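Local coordinates for sporozoite surface protein 2 (PDB 4HQO), which probably acts as an adhesive surface receptor in the gliding motility of Plasmodium vivax sporozoites, binding a metal ion through its von Willebrand factor A domain, at residues L23-S28 against M62-S67; T103-A108 against Y141-V146; E111-L116 against A147-Q152; L131-V136 against Q169-I174. The protein carries 4 engineered substitutions. All blocks are in the same frame, centred on the assembly; numbering follows the deposited sequence.

Interaction 1. Residues L23-S28 against M62-S67; sequences LLVDGS and MNLFGS. Engineered in segment 62-67: S67 (natural residue Asn). With MG (magnesium ion), chain E.
Strands L23-D26 and M62-F65 run parallel, the axes of these short pieces 4.8 Å apart and 20° apart in direction, joined by four backbone bonds: N63 N to L23 O, V25 N to N63 O, F65 N to V25 O and, just past the first strand, G27 N to F65 O at 2.7 Å. L24, D26, N63 and F65 lie on one face of the sheet. There the F65 ring leans across to the neighbouring strand, its CG set between backbone N and carbonyl carbon (chi1 63°). D26 CA sits over the ring face, 3.7 Å from the F65 centroid, as a CH-pi contact, and D26 CB is 3.6 Å from F65 CZ. On the face of L23, V25, M62 and L64, the M62 methyl CE reaches V25 CG2 at 3.9 Å and also touches L23 CD2, while L64 CD1 lies 4.0 Å from G27 CA. This side packs on helix 33-49, which completes the beta-alpha-beta unit, and the DxSxS sequence starting at D26 (D26, S28, S30) belongs to the metal ion-dependent adhesion site (MIDAS) of the A domain. D26 OD1 accepts from S28 N at 3.0 Å, closing an Asx turn, and from S28 OG as well. S28 OG binds the magnesium ion at 2.3 Å. D26 OD2 bonds to T133 OG1 and accepts from a metal-bound water, while OD1 holds S28: D26 is a second-shell residue.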
loop_
_atom_site.group_PDB
_atom_site.type_symbol
_atom_site.label_atom_id
_atom_site.label_comp_id
_atom_site.label_asym_id
_atom_site.label_seq_id
_atom_site.Cartn_x
_atom_site.Cartn_y
_atom_site.Cartn_z
ATOM N N LEU A 23 -0.520 -10.305 3.678
ATOM C CA LEU A 23 -1.297 -11.506 3.945
ATOM C C LEU A 23 -0.650 -12.271 5.092
ATOM O O LEU A 23 0.453 -12.812 4.944
ATOM C CB LEU A 23 -1.371 -12.373 2.687
ATOM C CG LEU A 23 -2.175 -13.673 2.705
ATOM C CD1 LEU A 23 -3.552 -13.463 3.307
ATOM C CD2 LEU A 23 -2.296 -14.218 1.283
ATOM N N LEU A 24 -1.329 -12.292 6.237
ATOM C CA LEU A 24 -0.785 -12.904 7.457
ATOM C C LEU A 24 -1.539 -14.206 7.708
ATOM O O LEU A 24 -2.751 -14.197 7.953
ATOM C CB LEU A 24 -0.953 -11.970 8.652
ATOM C CG LEU A 24 -0.527 -10.503 8.482
ATOM C CD1 LEU A 24 -0.709 -9.715 9.801
ATOM C CD2 LEU A 24 0.909 -10.413 7.998
ATOM N N VAL A 25 -0.826 -15.322 7.615
ATOM C CA VAL A 25 -1.471 -16.633 7.635
ATOM C C VAL A 25 -1.146 -17.389 8.926
ATOM O O VAL A 25 0.022 -17.604 9.262
ATOM C CB VAL A 25 -1.077 -17.486 6.399
ATOM C CG1 VAL A 25 -1.795 -18.829 6.427
ATOM C CG2 VAL A 25 -1.399 -16.736 5.101
ATOM N N ASP A 26 -2.190 -17.760 9.656
ATOM C CA ASP A 26 -2.054 -18.525 10.897
ATOM C C ASP A 26 -1.689 -19.977 10.559
ATOM O O ASP A 26 -2.497 -20.692 9.969
ATOM C CB ASP A 26 -3.398 -18.484 11.628
ATOM C CG ASP A 26 -3.337 -19.008 13.059
ATOM O OD1 ASP A 26 -2.463 -19.849 13.389
ATOM O OD2 ASP A 26 -4.209 -18.577 13.850
ATOM N N GLY A 27 -0.483 -20.414 10.926
ATOM C CA GLY A 27 -0.075 -21.798 10.700
ATOM C C GLY A 27 0.121 -22.591 11.989
ATOM O O GLY A 27 0.877 -23.571 12.030
ATOM N N SER A 28 -0.557 -22.158 13.053
ATOM C CA SER A 28 -0.408 -22.756 14.376
ATOM C C SER A 28 -1.087 -24.125 14.493
ATOM O O SER A 28 -1.888 -24.519 13.645
ATOM C CB SER A 28 -0.986 -21.823 15.441
ATOM O OG SER A 28 -2.406 -21.790 15.387
ATOM N N MET A 62 3.708 -11.661 2.360
ATOM C CA MET A 62 3.104 -12.823 3.004
ATOM C C MET A 62 3.928 -13.316 4.174
ATOM O O MET A 62 5.146 -13.466 4.074
ATOM C CB MET A 62 2.862 -13.942 1.998
ATOM C CG MET A 62 2.051 -15.123 2.529
ATOM S SD MET A 62 1.897 -16.381 1.212
ATOM C CE MET A 62 0.431 -17.251 1.740
ATOM N N ASN A 63 3.244 -13.552 5.291
ATOM C CA ASN A 63 3.883 -14.021 6.510
ATOM C C ASN A 63 3.117 -15.207 7.065
ATOM O O ASN A 63 1.878 -15.199 7.121
ATOM C CB ASN A 63 3.909 -12.908 7.573
ATOM C CG ASN A 63 4.892 -13.190 8.690
ATOM O OD1 ASN A 63 4.667 -14.070 9.528
ATOM N ND2 ASN A 63 5.989 -12.441 8.711
ATOM N N LEU A 64 3.861 -16.210 7.501
ATOM C CA LEU A 64 3.283 -17.378 8.142
ATOM C C LEU A 64 3.590 -17.312 9.637
ATOM O O LEU A 64 4.760 -17.286 10.037
ATOM C CB LEU A 64 3.907 -18.642 7.555
ATOM C CG LEU A 64 3.392 -19.977 8.106
ATOM C CD1 LEU A 64 1.958 -20.205 7.666
ATOM C CD2 LEU A 64 4.271 -21.103 7.619
ATOM N N PHE A 65 2.564 -17.283 10.478
ATOM C CA PHE A 65 2.841 -17.223 11.911
ATOM C C PHE A 65 2.335 -18.435 12.691
ATOM O O PHE A 65 1.266 -18.976 12.426
ATOM C CB PHE A 65 2.352 -15.912 12.532
ATOM C CG PHE A 65 0.859 -15.706 12.468
ATOM C CD1 PHE A 65 0.268 -15.121 11.351
ATOM C CD2 PHE A 65 0.053 -16.059 13.544
ATOM C CE1 PHE A 65 -1.108 -14.910 11.300
ATOM C CE2 PHE A 65 -1.328 -15.849 13.508
ATOM C CZ PHE A 65 -1.908 -15.270 12.382
ATOM N N GLY A 66 3.146 -18.863 13.646
ATOM C CA GLY A 66 2.854 -20.027 14.453
ATOM C C GLY A 66 3.659 -19.848 15.711
ATOM O O GLY A 66 3.552 -18.802 16.342
ATOM N N SER A 67 4.470 -20.843 16.068
ATOM C CA SER A 67 5.380 -20.712 17.207
ATOM C C SER A 67 6.361 -19.587 16.942
ATOM O O SER A 67 6.805 -18.893 17.856
ATOM C CB SER A 67 6.159 -22.015 17.445
ATOM O OG SER A 67 5.362 -22.968 18.122
HETATM MG MG MG E . -3.287 -21.406 17.467
HETATM O O HOH W 1 -4.293 -19.835 16.376
HETATM O O HOH W 2 -3.806 -21.088 19.504
HETATM O O HOH W 3 -2.302 -23.141 18.353
#

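Interaction 2. Residues T103-A108 against Y141-V146; sequences TSMTAA and YRALEV. Engineered in segment 103-108: S104 (natural residue Asn). With MG (magnesium ion), chain E.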
loop_
_atom_site.group_PDB
_atom_site.type_symbol
_atom_site.label_atom_id
_atom_site.label_comp_id
_atom_site.label_asym_id
_atom_site.label_seq_id
_atom_site.Cartn_x
_atom_site.Cartn_y
_atom_site.Cartn_z
ATOM N N THR A 103 0.735 -19.422 18.570
ATOM C CA THR A 103 0.177 -18.478 17.597
ATOM C C THR A 103 0.730 -17.058 17.760
ATOM O O THR A 103 0.142 -16.234 18.460
ATOM C CB THR A 103 -1.357 -18.438 17.723
ATOM O OG1 THR A 103 -1.859 -19.776 17.845
ATOM C CG2 THR A 103 -1.988 -17.756 16.509
ATOM N N SER A 104 1.861 -16.786 17.115
ATOM C CA SER A 104 2.522 -15.488 17.207
ATOM C C SER A 104 1.812 -14.395 16.393
ATOM O O SER A 104 2.384 -13.817 15.460
ATOM C CB SER A 104 3.967 -15.618 16.741
ATOM O OG SER A 104 4.710 -16.426 17.631
ATOM N N MET A 105 0.570 -14.098 16.751
ATOM C CA MET A 105 -0.234 -13.195 15.926
ATOM C C MET A 105 0.233 -11.739 16.052
ATOM O O MET A 105 0.267 -11.002 15.072
ATOM C CB MET A 105 -1.716 -13.319 16.287
ATOM C CG MET A 105 -2.625 -12.423 15.477
ATOM S SD MET A 105 -4.328 -12.472 16.050
ATOM C CE MET A 105 -4.705 -14.204 15.787
ATOM N N THR A 106 0.593 -11.338 17.265
ATOM C CA THR A 106 1.076 -9.983 17.522
ATOM C C THR A 106 2.370 -9.740 16.740
ATOM O O THR A 106 2.542 -8.692 16.133
ATOM C CB THR A 106 1.324 -9.761 19.025
ATOM O OG1 THR A 106 0.077 -9.846 19.728
ATOM C CG2 THR A 106 2.000 -8.393 19.296
ATOM N N ALA A 107 3.271 -10.719 16.745
ATOM C CA ALA A 107 4.536 -10.590 16.014
ATOM C C ALA A 107 4.343 -10.461 14.491
ATOM O O ALA A 107 5.054 -9.703 13.832
ATOM C CB ALA A 107 5.488 -11.749 16.359
ATOM N N ALA A 108 3.373 -11.180 13.935
ATOM C CA ALA A 108 3.093 -11.070 12.499
ATOM C C ALA A 108 2.570 -9.673 12.149
ATOM O O ALA A 108 3.001 -9.056 11.173
ATOM C CB ALA A 108 2.096 -12.140 12.067
ATOM N N TYR A 141 -4.766 -9.314 24.318
ATOM C CA TYR A 141 -4.670 -7.862 24.338
ATOM C C TYR A 141 -3.568 -7.373 23.414
ATOM O O TYR A 141 -3.763 -6.408 22.697
ATOM C CB TYR A 141 -4.471 -7.297 25.742
ATOM C CG TYR A 141 -4.434 -5.784 25.719
ATOM C CD1 TYR A 141 -5.605 -5.044 25.586
ATOM C CD2 TYR A 141 -3.230 -5.097 25.775
ATOM C CE1 TYR A 141 -5.575 -3.659 25.543
ATOM C CE2 TYR A 141 -3.191 -3.711 25.727
ATOM C CZ TYR A 141 -4.366 -2.997 25.621
ATOM O OH TYR A 141 -4.329 -1.617 25.590
ATOM N N ARG A 142 -2.422 -8.048 23.420
ATOM C CA ARG A 142 -1.295 -7.620 22.597
ATOM C C ARG A 142 -1.641 -7.612 21.113
ATOM O O ARG A 142 -1.205 -6.723 20.383
ATOM C CB ARG A 142 -0.040 -8.459 22.864
ATOM C CG ARG A 142 0.562 -8.223 24.254
ATOM C CD ARG A 142 2.006 -8.697 24.340
ATOM N NE ARG A 142 2.860 -8.016 23.372
ATOM C CZ ARG A 142 4.184 -7.951 23.450
ATOM N NH1 ARG A 142 4.825 -8.528 24.457
ATOM N NH2 ARG A 142 4.869 -7.306 22.516
ATOM N N ALA A 143 -2.433 -8.590 20.677
ATOM C CA ALA A 143 -2.867 -8.649 19.285
ATOM C C ALA A 143 -3.873 -7.541 18.962
ATOM O O ALA A 143 -3.790 -6.912 17.906
ATOM C CB ALA A 143 -3.445 -10.041 18.939
ATOM N N LEU A 144 -4.814 -7.292 19.869
ATOM C CA LEU A 144 -5.777 -6.208 19.678
ATOM C C LEU A 144 -5.077 -4.853 19.642
ATOM O O LEU A 144 -5.463 -3.950 18.898
ATOM C CB LEU A 144 -6.817 -6.198 20.807
ATOM C CG LEU A 144 -7.837 -7.339 20.885
ATOM C CD1 LEU A 144 -8.742 -7.153 22.082
ATOM C CD2 LEU A 144 -8.666 -7.411 19.614
ATOM N N GLU A 145 -4.044 -4.720 20.462
ATOM C CA GLU A 145 -3.342 -3.460 20.630
ATOM C C GLU A 145 -2.606 -3.073 19.353
ATOM O O GLU A 145 -2.689 -1.933 18.899
ATOM C CB GLU A 145 -2.349 -3.566 21.786
ATOM C CG GLU A 145 -1.591 -2.282 22.075
ATOM C CD GLU A 145 -0.469 -2.492 23.085
ATOM O OE1 GLU A 145 0.196 -3.553 23.044
ATOM O OE2 GLU A 145 -0.260 -1.605 23.921
ATOM N N VAL A 146 -1.883 -4.023 18.773
ATOM C CA VAL A 146 -1.144 -3.730 17.552
ATOM C C VAL A 146 -2.081 -3.537 16.354
ATOM O O VAL A 146 -1.828 -2.687 15.498
ATOM C CB VAL A 146 -0.060 -4.787 17.241
ATOM C CG1 VAL A 146 -0.678 -6.156 17.049
ATOM C CG2 VAL A 146 0.725 -4.385 16.002
HETATM MG MG MG E . -3.287 -21.406 17.467
HETATM O O HOH W 1 -4.293 -19.835 16.376
HETATM O O HOH W 2 -3.806 -21.088 19.504
HETATM O O HOH W 3 -2.302 -23.141 18.353
#
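T106 carries most of this contact, set against the turn of helix that holds R142 and A143. Its CB stands 4.2 Å from R142 O. From there OG1, placed anti to the carbonyl carbon of T106 (chi1 -65°), comes down on the backbone of the other helix, 3.0 Å from A143 N. The angle there is poor and no hydrogen bond results; the hydroxyl oxygen is packed against A143 CB at 3.6 Å and R142 CB at 3.4 Å. The other branch, CG2, also passes R142 CB and ends 4.2 Å from V146 CG1, while the R142 side chain crosses T106 at about a right angle. Helices 105-117 and 140-152 lie side by side over one face of the central sheet of the A domain, and this is where their N-terminal turns meet. One residue earlier, M105 extends to its sulfur, and SD touches A143 CB at 3.9 Å; beyond it the chain bends. The M105 side chain also packs on F65 of the sheet and on F170 of helix 168-175. Ahead of the helix, T103 OG1 binds the magnesium ion at 2.2 Å, in the place of the MIDAS threonine, with S28 and S30 as the other protein ligands.

Interaction 3. Residues E111-L116 against A147-Q152; sequences EVQKHL and ANKLKQ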
loop_
_atom_site.group_PDB
_atom_site.type_symbol
_atom_site.label_atom_id
_atom_site.label_comp_id
_atom_site.label_asym_id
_atom_site.label_seq_id
_atom_site.Cartn_x
_atom_site.Cartn_y
_atom_site.Cartn_z
ATOM N N GLU A 111 5.184 -7.053 12.076
ATOM C CA GLU A 111 5.950 -6.965 10.836
ATOM C C GLU A 111 5.382 -5.861 9.944
ATOM O O GLU A 111 6.131 -5.107 9.316
ATOM C CB GLU A 111 5.973 -8.305 10.092
ATOM C CG GLU A 111 6.623 -9.447 10.867
ATOM C CD GLU A 111 8.141 -9.340 10.986
ATOM O OE1 GLU A 111 8.764 -10.336 11.410
ATOM O OE2 GLU A 111 8.721 -8.286 10.658
ATOM N N VAL A 112 4.058 -5.740 9.921
ATOM C CA VAL A 112 3.428 -4.670 9.151
ATOM C C VAL A 112 3.794 -3.309 9.705
ATOM O O VAL A 112 4.104 -2.397 8.936
ATOM C CB VAL A 112 1.901 -4.812 9.088
ATOM C CG1 VAL A 112 1.318 -3.766 8.136
ATOM C CG2 VAL A 112 1.534 -6.206 8.612
ATOM N N GLN A 113 3.773 -3.180 11.037
ATOM C CA GLN A 113 4.195 -1.949 11.700
ATOM C C GLN A 113 5.587 -1.563 11.258
ATOM O O GLN A 113 5.852 -0.404 10.949
ATOM C CB GLN A 113 4.233 -2.140 13.217
ATOM C CG GLN A 113 2.892 -2.091 13.869
ATOM C CD GLN A 113 2.480 -0.677 14.185
ATOM O OE1 GLN A 113 2.253 0.137 13.287
ATOM N NE2 GLN A 113 2.386 -0.369 15.470
ATOM N N LYS A 114 6.478 -2.550 11.264
ATOM C CA LYS A 114 7.875 -2.347 10.890
ATOM C C LYS A 114 8.008 -1.816 9.449
ATOM O O LYS A 114 8.879 -1.000 9.157
ATOM C CB LYS A 114 8.622 -3.670 11.046
ATOM C CG LYS A 114 10.108 -3.568 11.289
ATOM C CD LYS A 114 10.677 -4.965 11.559
ATOM C CE LYS A 114 9.896 -5.683 12.666
ATOM N NZ LYS A 114 10.379 -7.072 12.920
ATOM N N HIS A 115 7.143 -2.284 8.554
ATOM C CA HIS A 115 7.152 -1.787 7.175
ATOM C C HIS A 115 6.875 -0.296 7.152
ATOM O O HIS A 115 7.604 0.475 6.516
ATOM C CB HIS A 115 6.108 -2.510 6.320
ATOM C CG HIS A 115 6.589 -3.805 5.739
ATOM N ND1 HIS A 115 6.759 -4.945 6.498
ATOM C CD2 HIS A 115 6.925 -4.139 4.473
ATOM C CE1 HIS A 115 7.185 -5.923 5.718
ATOM N NE2 HIS A 115 7.295 -5.463 4.484
ATOM N N LEU A 116 5.820 0.109 7.857
ATOM C CA LEU A 116 5.443 1.514 7.918
ATOM C C LEU A 116 6.529 2.324 8.599
ATOM O O LEU A 116 6.865 3.417 8.145
ATOM C CB LEU A 116 4.115 1.697 8.654
ATOM C CG LEU A 116 2.968 0.820 8.160
ATOM C CD1 LEU A 116 1.722 1.101 8.973
ATOM C CD2 LEU A 116 2.714 1.026 6.674
ATOM N N ALA A 147 -3.162 -4.309 16.299
ATOM C CA ALA A 147 -4.152 -4.140 15.233
ATOM C C ALA A 147 -4.718 -2.728 15.301
ATOM O O ALA A 147 -4.887 -2.061 14.285
ATOM C CB ALA A 147 -5.262 -5.136 15.378
ATOM N N ASN A 148 -5.001 -2.283 16.519
ATOM C CA ASN A 148 -5.532 -0.956 16.741
ATOM C C ASN A 148 -4.543 0.133 16.329
ATOM O O ASN A 148 -4.939 1.131 15.748
ATOM C CB ASN A 148 -5.963 -0.786 18.200
ATOM C CG ASN A 148 -7.360 -1.314 18.459
ATOM O OD1 ASN A 148 -8.154 -1.477 17.533
ATOM N ND2 ASN A 148 -7.669 -1.584 19.724
ATOM N N LYS A 149 -3.262 -0.062 16.626
ATOM C CA LYS A 149 -2.235 0.886 16.209
ATOM C C LYS A 149 -2.150 0.965 14.683
ATOM O O LYS A 149 -1.958 2.034 14.122
ATOM C CB LYS A 149 -0.875 0.504 16.787
ATOM C CG LYS A 149 -0.737 0.778 18.274
ATOM C CD LYS A 149 0.631 0.367 18.780
ATOM C CE LYS A 149 0.805 0.712 20.256
ATOM N NZ LYS A 149 2.114 0.230 20.776
ATOM N N LEU A 150 -2.288 -0.172 14.019
ATOM C CA LEU A 150 -2.263 -0.202 12.564
ATOM C C LEU A 150 -3.419 0.623 11.966
ATOM O O LEU A 150 -3.216 1.440 11.064
ATOM C CB LEU A 150 -2.293 -1.645 12.071
ATOM C CG LEU A 150 -0.969 -2.409 12.216
ATOM C CD1 LEU A 150 -1.175 -3.885 12.004
ATOM C CD2 LEU A 150 0.063 -1.903 11.227
ATOM N N LYS A 151 -4.620 0.420 12.495
ATOM C CA LYS A 151 -5.801 1.137 12.044
ATOM C C LYS A 151 -5.654 2.637 12.225
ATOM O O LYS A 151 -6.108 3.411 11.381
ATOM C CB LYS A 151 -7.039 0.623 12.779
ATOM C CG LYS A 151 -7.308 -0.871 12.508
ATOM C CD LYS A 151 -8.611 -1.314 13.159
ATOM C CE LYS A 151 -8.816 -2.819 13.065
ATOM N NZ LYS A 151 -10.150 -3.210 13.625
ATOM N N GLN A 152 -5.003 3.041 13.316
ATOM C CA GLN A 152 -4.778 4.454 13.607
ATOM C C GLN A 152 -3.837 5.096 12.598
ATOM O O GLN A 152 -3.792 6.319 12.474
ATOM C CB GLN A 152 -4.215 4.644 15.022
ATOM C CG GLN A 152 -5.269 4.683 16.116
ATOM C CD GLN A 152 -4.662 4.709 17.513
ATOM O OE1 GLN A 152 -3.456 4.511 17.689
ATOM N NE2 GLN A 152 -5.500 4.955 18.515
#
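L150 reaches across to V112, Q113 and L116 with a single methyl, CD2. Its CG is anti to the carbonyl carbon (chi1 -75°), and chi2 sends CD1 outward along the chain and leaves CD2, the other branch, facing helix 105-117; the short segments of the two helices have axes 10.4 Å apart and cross at 31°. CD2 meets V112 CG1 at 3.8 Å, the two side chains standing at about a right angle, and L116 CD1 at 4.1 Å. Q113 lies against the same methyl. Its chain folds at chi2 (-86°), bringing the amide back toward helix 140-152: OE1 lies 3.6 Å from L150 CD2, and NE2 lies 3.6 Å from K149 CB, across the K149 chain, which runs extended and leads away from the contact. Q113 OE1 finds its polar partner in R153 NH1, one residue beyond the segment. On the far flank of helix 105-117, H115 ND1 gives a nearly straight bond to E111 O at 2.9 Å. That oxygen also takes the backbone N of H115 from the opposite face of its plane, so two bonds hold it. K114 NZ and E111 OE2 form a salt bridge on the same flank. No hydrogen bond passes between the two segments: L150 CD2 makes the apolar contacts, with the Q113 amide laid beside it, so the helices are held here mainly by dispersion, and the Q113 oxygen is bonded outside them.

Interaction 4. Residues L131-V136 against Q169-I174; sequences LMTDGV and QFNRLI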
loop_
_atom_site.group_PDB
_atom_site.type_symbol
_atom_site.label_atom_id
_atom_site.label_comp_id
_atom_site.label_asym_id
_atom_site.label_seq_id
_atom_site.Cartn_x
_atom_site.Cartn_y
_atom_site.Cartn_z
ATOM N N LEU A 131 -5.828 -10.810 7.561
ATOM C CA LEU A 131 -5.430 -11.681 8.661
ATOM C C LEU A 131 -6.266 -12.959 8.640
ATOM O O LEU A 131 -7.475 -12.917 8.868
ATOM C CB LEU A 131 -5.595 -10.946 10.000
ATOM C CG LEU A 131 -5.305 -11.736 11.280
ATOM C CD1 LEU A 131 -3.828 -12.119 11.378
ATOM C CD2 LEU A 131 -5.753 -10.922 12.505
ATOM N N MET A 132 -5.624 -14.091 8.348
ATOM C CA MET A 132 -6.324 -15.374 8.312
ATOM C C MET A 132 -6.021 -16.152 9.578
ATOM O O MET A 132 -4.881 -16.569 9.780
ATOM C CB MET A 132 -5.883 -16.204 7.101
ATOM C CG MET A 132 -6.311 -15.644 5.774
ATOM S SD MET A 132 -5.645 -16.589 4.392
ATOM C CE MET A 132 -6.166 -18.222 4.810
ATOM N N THR A 133 -7.033 -16.371 10.415
ATOM C CA THR A 133 -6.800 -16.984 11.721
ATOM C C THR A 133 -8.063 -17.631 12.305
ATOM O O THR A 133 -9.175 -17.334 11.868
ATOM C CB THR A 133 -6.236 -15.932 12.710
ATOM O OG1 THR A 133 -5.892 -16.552 13.959
ATOM C CG2 THR A 133 -7.264 -14.819 12.948
ATOM N N ASP A 134 -7.882 -18.532 13.275
ATOM C CA ASP A 134 -8.994 -19.031 14.086
ATOM C C ASP A 134 -9.248 -18.126 15.298
ATOM O O ASP A 134 -10.172 -18.349 16.073
ATOM C CB ASP A 134 -8.758 -20.477 14.548
ATOM C CG ASP A 134 -7.568 -20.618 15.490
ATOM O OD1 ASP A 134 -6.917 -19.601 15.841
ATOM O OD2 ASP A 134 -7.288 -21.768 15.890
ATOM N N GLY A 135 -8.402 -17.123 15.471
ATOM C CA GLY A 135 -8.656 -16.106 16.473
ATOM C C GLY A 135 -8.281 -16.495 17.891
ATOM O O GLY A 135 -8.941 -16.072 18.839
ATOM N N VAL A 136 -7.227 -17.299 18.029
ATOM C CA VAL A 136 -6.691 -17.676 19.341
ATOM C C VAL A 136 -5.198 -17.320 19.418
ATOM O O VAL A 136 -4.334 -18.186 19.252
ATOM C CB VAL A 136 -6.878 -19.187 19.617
ATOM C CG1 VAL A 136 -6.643 -19.486 21.099
ATOM C CG2 VAL A 136 -8.277 -19.634 19.215
ATOM N N GLN A 169 -15.894 -14.574 18.228
ATOM C CA GLN A 169 -15.967 -13.401 19.099
ATOM C C GLN A 169 -14.680 -12.580 18.998
ATOM O O GLN A 169 -14.727 -11.370 18.793
ATOM C CB GLN A 169 -16.252 -13.814 20.547
ATOM C CG GLN A 169 -16.360 -12.654 21.547
ATOM C CD GLN A 169 -15.003 -12.178 22.062
ATOM O OE1 GLN A 169 -14.076 -12.973 22.239
ATOM N NE2 GLN A 169 -14.879 -10.876 22.288
ATOM N N PHE A 170 -13.530 -13.236 19.128
ATOM C CA PHE A 170 -12.270 -12.514 19.036
ATOM C C PHE A 170 -11.999 -11.998 17.623
ATOM O O PHE A 170 -11.511 -10.880 17.456
ATOM C CB PHE A 170 -11.075 -13.353 19.506
ATOM C CG PHE A 170 -9.767 -12.601 19.437
ATOM C CD1 PHE A 170 -9.384 -11.763 20.473
ATOM C CD2 PHE A 170 -8.958 -12.683 18.306
ATOM C CE1 PHE A 170 -8.200 -11.040 20.401
ATOM C CE2 PHE A 170 -7.776 -11.957 18.226
ATOM C CZ PHE A 170 -7.397 -11.144 19.285
ATOM N N ASN A 171 -12.273 -12.823 16.614
ATOM C CA ASN A 171 -12.078 -12.403 15.227
ATOM C C ASN A 171 -12.875 -11.149 14.900
ATOM O O ASN A 171 -12.363 -10.246 14.245
ATOM C CB ASN A 171 -12.437 -13.521 14.245
ATOM C CG ASN A 171 -11.309 -14.528 14.060
ATOM O OD1 ASN A 171 -10.177 -14.293 14.472
ATOM N ND2 ASN A 171 -11.614 -15.647 13.410
ATOM N N ARG A 172 -14.121 -11.099 15.365
ATOM C CA ARG A 172 -14.977 -9.947 15.135
ATOM C C ARG A 172 -14.444 -8.742 15.897
ATOM O O ARG A 172 -14.500 -7.609 15.415
ATOM C CB ARG A 172 -16.419 -10.236 15.569
ATOM C CG ARG A 172 -17.190 -11.177 14.648
ATOM C CD ARG A 172 -18.628 -11.370 15.119
ATOM N NE ARG A 172 -19.568 -10.564 14.340
ATOM C CZ ARG A 172 -20.142 -9.445 14.772
ATOM N NH1 ARG A 172 -19.889 -8.987 15.991
ATOM N NH2 ARG A 172 -20.979 -8.786 13.983
ATOM N N LEU A 173 -13.926 -8.991 17.093
ATOM C CA LEU A 173 -13.406 -7.916 17.922
ATOM C C LEU A 173 -12.190 -7.280 17.254
ATOM O O LEU A 173 -12.136 -6.073 17.078
ATOM C CB LEU A 173 -13.064 -8.426 19.325
ATOM C CG LEU A 173 -12.647 -7.369 20.340
ATOM C CD1 LEU A 173 -13.747 -6.335 20.517
ATOM C CD2 LEU A 173 -12.316 -8.037 21.669
ATOM N N ILE A 174 -11.229 -8.092 16.846
ATOM C CA ILE A 174 -10.033 -7.541 16.222
ATOM C C ILE A 174 -10.350 -6.910 14.856
ATOM O O ILE A 174 -9.667 -5.988 14.420
ATOM C CB ILE A 174 -8.884 -8.579 16.133
ATOM C CG1 ILE A 174 -7.546 -7.873 15.894
ATOM C CG2 ILE A 174 -9.153 -9.644 15.035
ATOM C CD1 ILE A 174 -6.334 -8.774 16.073
#
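N171 points its amide into the turn after strand 126-133, where the T133-D134-G135 sequence forms one of the loops at the C-terminal edge of the parallel sheet in this alpha/beta A domain and lines its metal site. The N171 CG is anti to the carbonyl carbon (chi1 -82°), which brings the amide to the turn, and chi2 (-13°) puts OD1 at G135 and T133 CG2 and ND2 at T133 O. OD1 lies 3.1 Å from G135 CA and 3.3 Å from T133 CG2, the T133 and N171 side chains meeting at a slant. ND2 gives only a weak bond to T133 O, at 3.3 Å; it also bonds to Y187 OH. One residue earlier, F170 lies obliquely against the carbonyl of G135, with CD2 3.4 Å from G135 O, and its side chain also packs on P137 and L144. A turn further on, I174 comes down on the strand itself, and its CD1 meets L131 CD2 at 4.2 Å, the apolar contact of the pair. The turn holds its own shape through two side chains: T133 OG1, also hydrogen-bonded to D26 OD2, accepts from G135 N at 3.0 Å, an ST turn, and D134 OD1 accepts from V136 N, an Asx turn. G135 has a positive phi (80°) and no side chain between its CA and the N171 amide. The second carboxylate oxygen, D134 OD2, is hydrogen-bonded to S30 OG, a magnesium ligand.

In the fold
All four contacts lie in the A domain, and interactions 1, 2 and 4 converge on the magnesium site. Interactions 1 and 2 each supply a ligand, S28 OG and T103 OG1, 3.2 Å apart, and share three metal-bound waters; G66 O and S104 N, 2.7 Å apart, probably link their loops as well. Interaction 4 contributes to the second shell: T133 OG1 lies 2.6 Å from D26 OD2 of interaction 1, and strands 19-26 and 126-133 are neighbours in the sheet. Interaction 3 continues the helix pair of interaction 2, their centres about 11 Å apart, away from the metal. K151 NZ, 2.9 Å from I174 O, ties helix 140-152 to helix 168-175.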